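Local coordinates for protein putative O-Methyltransferase (Corynebacterium glutamicum, PDB 3DR5) that probably transfers a methyl group from S-adenosyl-L-methionine to an oxygen atom of a substrate that has not been identified, at residues I87-E92 with S116-V121; A20-A25 with A67-L72. One frame throughout, in Å; residues are numbered along the deposited sequence.

Interaction 1 of 2, residues I87-E92 with S116-V121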
ATOM      1  N   ILE A  87      10.692  17.803  -6.808  1.00 32.21           N
ATOM      2  CA  ILE A  87      12.078  18.225  -6.660  1.00 32.24           C
ATOM      3  C   ILE A  87      13.053  17.549  -7.619  1.00 34.38           C
ATOM      4  O   ILE A  87      13.217  16.321  -7.585  1.00 35.36           O
ATOM      5  CB  ILE A  87      12.602  17.942  -5.234  1.00 31.54           C
ATOM      6  CG1 ILE A  87      11.582  18.402  -4.190  1.00 28.05           C
ATOM      7  CG2 ILE A  87      13.956  18.624  -5.031  1.00 28.77           C
ATOM      8  CD1 ILE A  87      12.055  18.254  -2.758  1.00 31.08           C
ATOM      9  N   ASP A  88      13.676  18.350  -8.480  1.00 34.03           N
ATOM     10  CA  ASP A  88      14.694  17.863  -9.403  1.00 34.37           C
ATOM     11  C   ASP A  88      15.522  19.071  -9.871  1.00 33.50           C
ATOM     12  O   ASP A  88      14.987  20.160 -10.063  1.00 33.15           O
ATOM     13  CB  ASP A  88      14.085  17.134 -10.612  1.00 32.69           C
ATOM     14  CG  ASP A  88      15.149  16.424 -11.453  1.00 32.83           C
ATOM     15  OD1 ASP A  88      15.641  15.362 -11.022  1.00 33.51           O
ATOM     16  OD2 ASP A  88      15.509  16.943 -12.529  1.00 31.22           O
ATOM     17  N   PRO A  89      16.842  18.892 -10.037  1.00 35.06           N
ATOM     18  CA  PRO A  89      17.750  19.963 -10.477  1.00 37.30           C
ATOM     19  C   PRO A  89      17.757  20.304 -11.966  1.00 39.95           C
ATOM     20  O   PRO A  89      18.277  21.349 -12.364  1.00 40.65           O
ATOM     21  CB  PRO A  89      19.120  19.465 -10.020  1.00 36.50           C
ATOM     22  CG  PRO A  89      19.006  17.980 -10.156  1.00 33.94           C
ATOM     23  CD  PRO A  89      17.590  17.670  -9.679  1.00 35.74           C
ATOM     24  N   GLU A  90      17.181  19.430 -12.783  1.00 40.63           N
ATOM     25  CA  GLU A  90      17.162  19.621 -14.221  1.00 41.49           C
ATOM     26  C   GLU A  90      15.979  20.471 -14.659  1.00 41.43           C
ATOM     27  O   GLU A  90      14.838  20.172 -14.321  1.00 42.37           O
ATOM     28  CB  GLU A  90      17.162  18.240 -14.888  1.00 42.68           C
ATOM     29  CG  GLU A  90      18.499  17.837 -15.526  1.00 47.20           C
ATOM     30  CD  GLU A  90      19.732  18.313 -14.766  1.00 50.57           C
ATOM     31  OE1 GLU A  90      20.236  17.573 -13.896  1.00 54.15           O
ATOM     32  OE2 GLU A  90      20.188  19.442 -15.038  1.00 51.33           O
ATOM     33  N   SER A  91      16.254  21.529 -15.418  1.00 40.04           N
ATOM     34  CA  SER A  91      15.198  22.436 -15.843  1.00 40.28           C
ATOM     35  C   SER A  91      14.216  21.905 -16.869  1.00 39.22           C
ATOM     36  O   SER A  91      13.048  22.303 -16.862  1.00 38.91           O
ATOM     37  CB  SER A  91      15.797  23.770 -16.308  1.00 40.80           C
ATOM     38  OG  SER A  91      16.785  23.574 -17.290  1.00 47.75           O
ATOM     39  N   GLU A  92      14.668  21.009 -17.741  1.00 38.40           N
ATOM     40  CA  GLU A  92      13.756  20.436 -18.718  1.00 37.79           C
ATOM     41  C   GLU A  92      12.816  19.475 -17.971  1.00 35.86           C
ATOM     42  O   GLU A  92      11.701  19.216 -18.434  1.00 34.88           O
ATOM     43  CB  GLU A  92      14.514  19.705 -19.846  1.00 37.99           C
ATOM     44  CG  GLU A  92      15.330  18.496 -19.450  1.00 38.66           C
ATOM     45  CD  GLU A  92      16.090  17.925 -20.650  1.00 39.16           C
ATOM     46  OE1 GLU A  92      16.937  17.030 -20.462  1.00 44.47           O
ATOM     47  OE2 GLU A  92      15.825  18.370 -21.787  1.00 39.56           O
ATOM     48  N   SER A 116      16.069  21.996  -7.665  1.00 38.17           N
ATOM     49  CA  SER A 116      17.198  21.810  -6.759  1.00 39.28           C
ATOM     50  C   SER A 116      17.596  20.348  -6.647  1.00 41.12           C
ATOM     51  O   SER A 116      16.882  19.457  -7.128  1.00 40.46           O
ATOM     52  CB  SER A 116      16.833  22.276  -5.355  1.00 40.19           C
ATOM     53  OG  SER A 116      15.589  22.964  -5.314  1.00 42.22           O
ATOM     54  N   ARG A 117      18.732  20.109  -6.005  1.00 41.80           N
ATOM     55  CA  ARG A 117      19.171  18.758  -5.762  1.00 42.60           C
ATOM     56  C   ARG A 117      18.371  18.453  -4.488  1.00 40.98           C
ATOM     57  O   ARG A 117      18.311  19.264  -3.548  1.00 41.28           O
ATOM     58  CB  ARG A 117      20.682  18.718  -5.501  1.00 43.51           C
ATOM     59  CG  ARG A 117      21.453  19.370  -6.626  1.00 49.76           C
ATOM     60  CD  ARG A 117      22.903  19.572  -6.265  1.00 60.03           C
ATOM     61  NE  ARG A 117      23.573  18.303  -5.993  1.00 67.32           N
ATOM     62  CZ  ARG A 117      24.888  18.167  -5.839  1.00 67.66           C
ATOM     63  NH1 ARG A 117      25.683  19.226  -5.932  1.00 67.92           N
ATOM     64  NH2 ARG A 117      25.408  16.972  -5.594  1.00 68.00           N
ATOM     65  N   PRO A 118      17.725  17.287  -4.441  1.00 41.33           N
ATOM     66  CA  PRO A 118      16.911  16.850  -3.297  1.00 40.61           C
ATOM     67  C   PRO A 118      17.507  17.110  -1.922  1.00 39.64           C
ATOM     68  O   PRO A 118      16.899  17.772  -1.078  1.00 39.78           O
ATOM     69  CB  PRO A 118      16.748  15.351  -3.535  1.00 40.65           C
ATOM     70  CG  PRO A 118      16.819  15.207  -4.999  1.00 41.68           C
ATOM     71  CD  PRO A 118      17.852  16.209  -5.439  1.00 40.50           C
ATOM     72  N   LEU A 119      18.707  16.576  -1.706  1.00 41.33           N
ATOM     73  CA  LEU A 119      19.352  16.691  -0.421  1.00 43.36           C
ATOM     74  C   LEU A 119      19.800  18.078  -0.005  1.00 43.28           C
ATOM     75  O   LEU A 119      20.125  18.309   1.161  1.00 43.18           O
ATOM     76  CB  LEU A 119      20.503  15.680  -0.348  1.00 44.68           C
ATOM     77  CG  LEU A 119      20.074  14.208  -0.517  1.00 47.79           C
ATOM     78  CD1 LEU A 119      21.312  13.320  -0.533  1.00 48.36           C
ATOM     79  CD2 LEU A 119      19.134  13.792   0.613  1.00 48.43           C
ATOM     80  N   ASP A 120      19.800  19.001  -0.952  1.00 42.99           N
ATOM     81  CA  ASP A 120      20.182  20.368  -0.653  1.00 43.56           C
ATOM     82  C   ASP A 120      18.981  21.172  -0.162  1.00 42.46           C
ATOM     83  O   ASP A 120      19.085  21.920   0.800  1.00 42.73           O
ATOM     84  CB  ASP A 120      20.756  21.050  -1.900  1.00 45.08           C
ATOM     85  CG  ASP A 120      22.211  20.698  -2.153  1.00 47.02           C
ATOM     86  OD1 ASP A 120      22.605  20.566  -3.333  1.00 52.57           O
ATOM     87  OD2 ASP A 120      22.966  20.571  -1.173  1.00 54.08           O
ATOM     88  N   VAL A 121      17.833  20.989  -0.812  1.00 41.31           N
ATOM     89  CA  VAL A 121      16.632  21.753  -0.489  1.00 39.94           C
ATOM     90  C   VAL A 121      15.701  21.217   0.597  1.00 40.84           C
ATOM     91  O   VAL A 121      14.868  21.959   1.124  1.00 38.80           O
ATOM     92  CB  VAL A 121      15.823  21.997  -1.772  1.00 39.13           C
ATOM     93  CG1 VAL A 121      15.100  20.720  -2.180  1.00 37.68           C
ATOM     94  CG2 VAL A 121      14.852  23.145  -1.585  1.00 37.94           C
TER
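I87 points from the end of strand 83-87 at the short helix 118-121, and its branch methyl CG2 does most of the touching. That methyl stands anti to the backbone N, with CG1 in the position beside the N (chi1 -46°). I87 CG2 meets V121 CG1 at 3.7 Å, and it also touches S116 O and the CA and ring of P118. V121 answers with CG1, the methyl held between its own backbone N and carbonyl carbon, and the two branched side chains lie obliquely across each other, CD1 of I87 also coming within 4.0 Å of V121 CG1. I61 and I63 of strand 59-63 also touch I87, which buries it.

Further along, P89 sets its ring against the backbone of S116. P89 CD approaches S116 O at 3.2 Å and P89 CB lies 4.1 Å from CG of R117, while the proline nitrogen has no hydrogen to offer that oxygen. The two segments are joined instead by a weak hydrogen bond from S116 N to D88 O, 3.2 Å long and bent to 125° at the hydrogen.

CB of D88 points away from this seam. D88 OD2 accepts from E90 N at 3.0 Å, an Asx turn, with the donor 51° out of the carboxylate plane; OD2 is also hydrogen-bonded to ND1 of H93. E90 is the N-cap of helix 91-103.

Strands 83-87 and 111-114 are parallel neighbours in the sheet, and the contact lies just beyond their C-terminal ends, where each leads into a helix. An acidic residue just past the second strand is the usual cofactor-ribose ligand of Rossmann-fold methyltransferases, a place consistent with D88.

Interaction 2 of 2, residues A20-A25 with A67-L72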
ATOM      1  N   ALA A  20      -5.398   9.412 -20.327  1.00 53.78           N
ATOM      2  CA  ALA A  20      -4.628  10.128 -21.344  1.00 51.44           C
ATOM      3  C   ALA A  20      -3.447  10.891 -20.767  1.00 49.39           C
ATOM      4  O   ALA A  20      -2.320  10.766 -21.254  1.00 47.69           O
ATOM      5  CB  ALA A  20      -5.543  11.082 -22.121  1.00 51.74           C
ATOM      6  N   ALA A  21      -3.706  11.676 -19.730  1.00 46.99           N
ATOM      7  CA  ALA A  21      -2.653  12.448 -19.095  1.00 44.89           C
ATOM      8  C   ALA A  21      -1.564  11.512 -18.565  1.00 43.57           C
ATOM      9  O   ALA A  21      -0.378  11.815 -18.666  1.00 43.64           O
ATOM     10  CB  ALA A  21      -3.234  13.297 -17.957  1.00 44.67           C
ATOM     11  N   VAL A  22      -1.966  10.371 -18.007  1.00 41.64           N
ATOM     12  CA  VAL A  22      -1.008   9.407 -17.468  1.00 39.09           C
ATOM     13  C   VAL A  22      -0.223   8.713 -18.575  1.00 38.15           C
ATOM     14  O   VAL A  22       0.990   8.526 -18.465  1.00 36.18           O
ATOM     15  CB  VAL A  22      -1.713   8.328 -16.602  1.00 38.83           C
ATOM     16  CG1 VAL A  22      -0.733   7.181 -16.295  1.00 37.70           C
ATOM     17  CG2 VAL A  22      -2.230   8.948 -15.308  1.00 36.88           C
ATOM     18  N   ALA A  23      -0.914   8.328 -19.644  1.00 38.78           N
ATOM     19  CA  ALA A  23      -0.259   7.659 -20.763  1.00 39.37           C
ATOM     20  C   ALA A  23       0.759   8.611 -21.404  1.00 38.28           C
ATOM     21  O   ALA A  23       1.833   8.193 -21.818  1.00 37.20           O
ATOM     22  CB  ALA A  23      -1.297   7.222 -21.797  1.00 39.71           C
ATOM     23  N   ARG A  24       0.411   9.891 -21.481  1.00 39.08           N
ATOM     24  CA  ARG A  24       1.295  10.889 -22.066  1.00 40.86           C
ATOM     25  C   ARG A  24       2.562  11.009 -21.208  1.00 40.75           C
ATOM     26  O   ARG A  24       3.682  11.030 -21.735  1.00 40.53           O
ATOM     27  CB  ARG A  24       0.551  12.233 -22.159  1.00 41.74           C
ATOM     28  CG  ARG A  24       1.389  13.416 -22.601  1.00 49.23           C
ATOM     29  CD  ARG A  24       2.040  13.192 -23.956  1.00 54.35           C
ATOM     30  NE  ARG A  24       2.187  14.455 -24.675  1.00 59.94           N
ATOM     31  CZ  ARG A  24       3.210  14.750 -25.464  1.00 59.09           C
ATOM     32  NH1 ARG A  24       4.185  13.869 -25.635  1.00 62.71           N
ATOM     33  NH2 ARG A  24       3.262  15.927 -26.073  1.00 60.22           N
ATOM     34  N   ALA A  25       2.385  11.078 -19.889  1.00 40.03           N
ATOM     35  CA  ALA A  25       3.516  11.187 -18.974  1.00 40.19           C
ATOM     36  C   ALA A  25       4.417   9.948 -19.030  1.00 40.52           C
ATOM     37  O   ALA A  25       5.637  10.051 -18.851  1.00 41.05           O
ATOM     38  CB  ALA A  25       3.015  11.418 -17.547  1.00 40.91           C
ATOM     39  N   ALA A  67       8.798  13.512 -12.325  1.00 34.58           N
ATOM     40  CA  ALA A  67       7.785  13.937 -11.364  1.00 34.68           C
ATOM     41  C   ALA A  67       6.390  14.048 -11.957  1.00 35.19           C
ATOM     42  O   ALA A  67       5.392  14.020 -11.228  1.00 33.42           O
ATOM     43  CB  ALA A  67       8.191  15.270 -10.739  1.00 33.52           C
ATOM     44  N   GLY A  68       6.328  14.174 -13.278  1.00 34.05           N
ATOM     45  CA  GLY A  68       5.052  14.303 -13.946  1.00 33.14           C
ATOM     46  C   GLY A  68       4.211  13.041 -13.879  1.00 33.00           C
ATOM     47  O   GLY A  68       3.013  13.096 -13.576  1.00 31.77           O
ATOM     48  N   LEU A  69       4.832  11.905 -14.171  1.00 31.47           N
ATOM     49  CA  LEU A  69       4.125  10.637 -14.143  1.00 32.26           C
ATOM     50  C   LEU A  69       3.739  10.329 -12.690  1.00 33.07           C
ATOM     51  O   LEU A  69       2.568  10.171 -12.367  1.00 33.37           O
ATOM     52  CB  LEU A  69       5.008   9.520 -14.723  1.00 30.74           C
ATOM     53  CG  LEU A  69       4.452   8.096 -14.610  1.00 32.20           C
ATOM     54  CD1 LEU A  69       3.205   7.938 -15.462  1.00 32.82           C
ATOM     55  CD2 LEU A  69       5.515   7.109 -15.045  1.00 29.97           C
ATOM     56  N   VAL A  70       4.737  10.253 -11.821  1.00 33.16           N
ATOM     57  CA  VAL A  70       4.522   9.986 -10.402  1.00 34.67           C
ATOM     58  C   VAL A  70       3.491  10.936  -9.776  1.00 34.31           C
ATOM     59  O   VAL A  70       2.578  10.488  -9.075  1.00 33.10           O
ATOM     60  CB  VAL A  70       5.860  10.104  -9.625  1.00 35.05           C
ATOM     61  CG1 VAL A  70       5.609  10.101  -8.110  1.00 37.65           C
ATOM     62  CG2 VAL A  70       6.772   8.957 -10.007  1.00 33.13           C
ATOM     63  N   GLY A  71       3.658  12.233 -10.043  1.00 32.90           N
ATOM     64  CA  GLY A  71       2.780  13.259  -9.508  1.00 30.68           C
ATOM     65  C   GLY A  71       1.320  13.109  -9.865  1.00 30.85           C
ATOM     66  O   GLY A  71       0.438  13.466  -9.078  1.00 31.53           O
ATOM     67  N   LEU A  72       1.065  12.611 -11.069  1.00 29.51           N
ATOM     68  CA  LEU A  72      -0.300  12.416 -11.532  1.00 30.07           C
ATOM     69  C   LEU A  72      -0.991  11.330 -10.707  1.00 28.95           C
ATOM     70  O   LEU A  72      -2.185  11.427 -10.412  1.00 29.63           O
ATOM     71  CB  LEU A  72      -0.315  12.054 -13.028  1.00 28.25           C
ATOM     72  CG  LEU A  72      -0.047  13.235 -13.982  1.00 28.77           C
ATOM     73  CD1 LEU A  72       0.081  12.724 -15.418  1.00 31.04           C
ATOM     74  CD2 LEU A  72      -1.189  14.253 -13.893  1.00 27.33           C
TER
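A25 points its methyl toward helix 67-72, and two leucines one helical turn apart, L69 and L72, receive it in a nearly antiparallel helix pair. The short segments run 151° apart in direction, with their axes 8.9 Å apart at closest approach. In this Rossmann-like methyltransferase fold, helix 67-77 follows the first strand of the sheet, 59-63, and helix 20-31 comes from the N-terminal part of the chain to pack on it.

The closest backbones are at A25 and L69, where A25 CB sits 3.7 Å from L69 CA and also faces L69 CB. A25 CB also meets L72 CD1 at 3.9 Å. G68 contributes bare backbone here, its carbonyl carbon 4.2 Å from A25 CB.

V22, one turn back, touches both leucines: V22 CG1 comes within 4.1 Å of L69 CD1, and V22 CG2 faces L72 CB. L69 reaches it because CG stands anti to the backbone N (chi1 173°), carrying CD1 out along the side of the opposing helix.

Around this apolar first shell, L100 of helix 91-103 also touches A25, F101 packs on L72, and A104 and Y106 continue that cover. A36 lies against L69. At the outer side R24 leads its guanidinium away from the interface to a salt bridge with D28 in its own helix.

The shortest contact is made by L72: with CG beside its backbone N (chi1 -75°), L72 CD1 arrives 3.4 Å from A21 O, an apolar methyl resting on a helix carbonyl.

Interaction 2 comes first along the chain and is complete before interaction 1 begins, the two centres lying 19 Å apart and their nearest atoms about 5 Å apart without touching. Both lie near the strands 59-63 and 83-87 of the mixed sheet. Helix 67-77 of interaction 2 connects strand 59-63 to strand 83-87, and I87, at the end of the latter, opens interaction 1. Helix 91-103 ties them together more directly: it starts within segment 87-92, while its L100 and F101 pack against interaction 2. One contact thus packs helix 20-31, from the N-terminal part of the chain, against the Rossmann-like core, and the other joins segments at the strand ends, where such methyltransferases usually bind their cofactor.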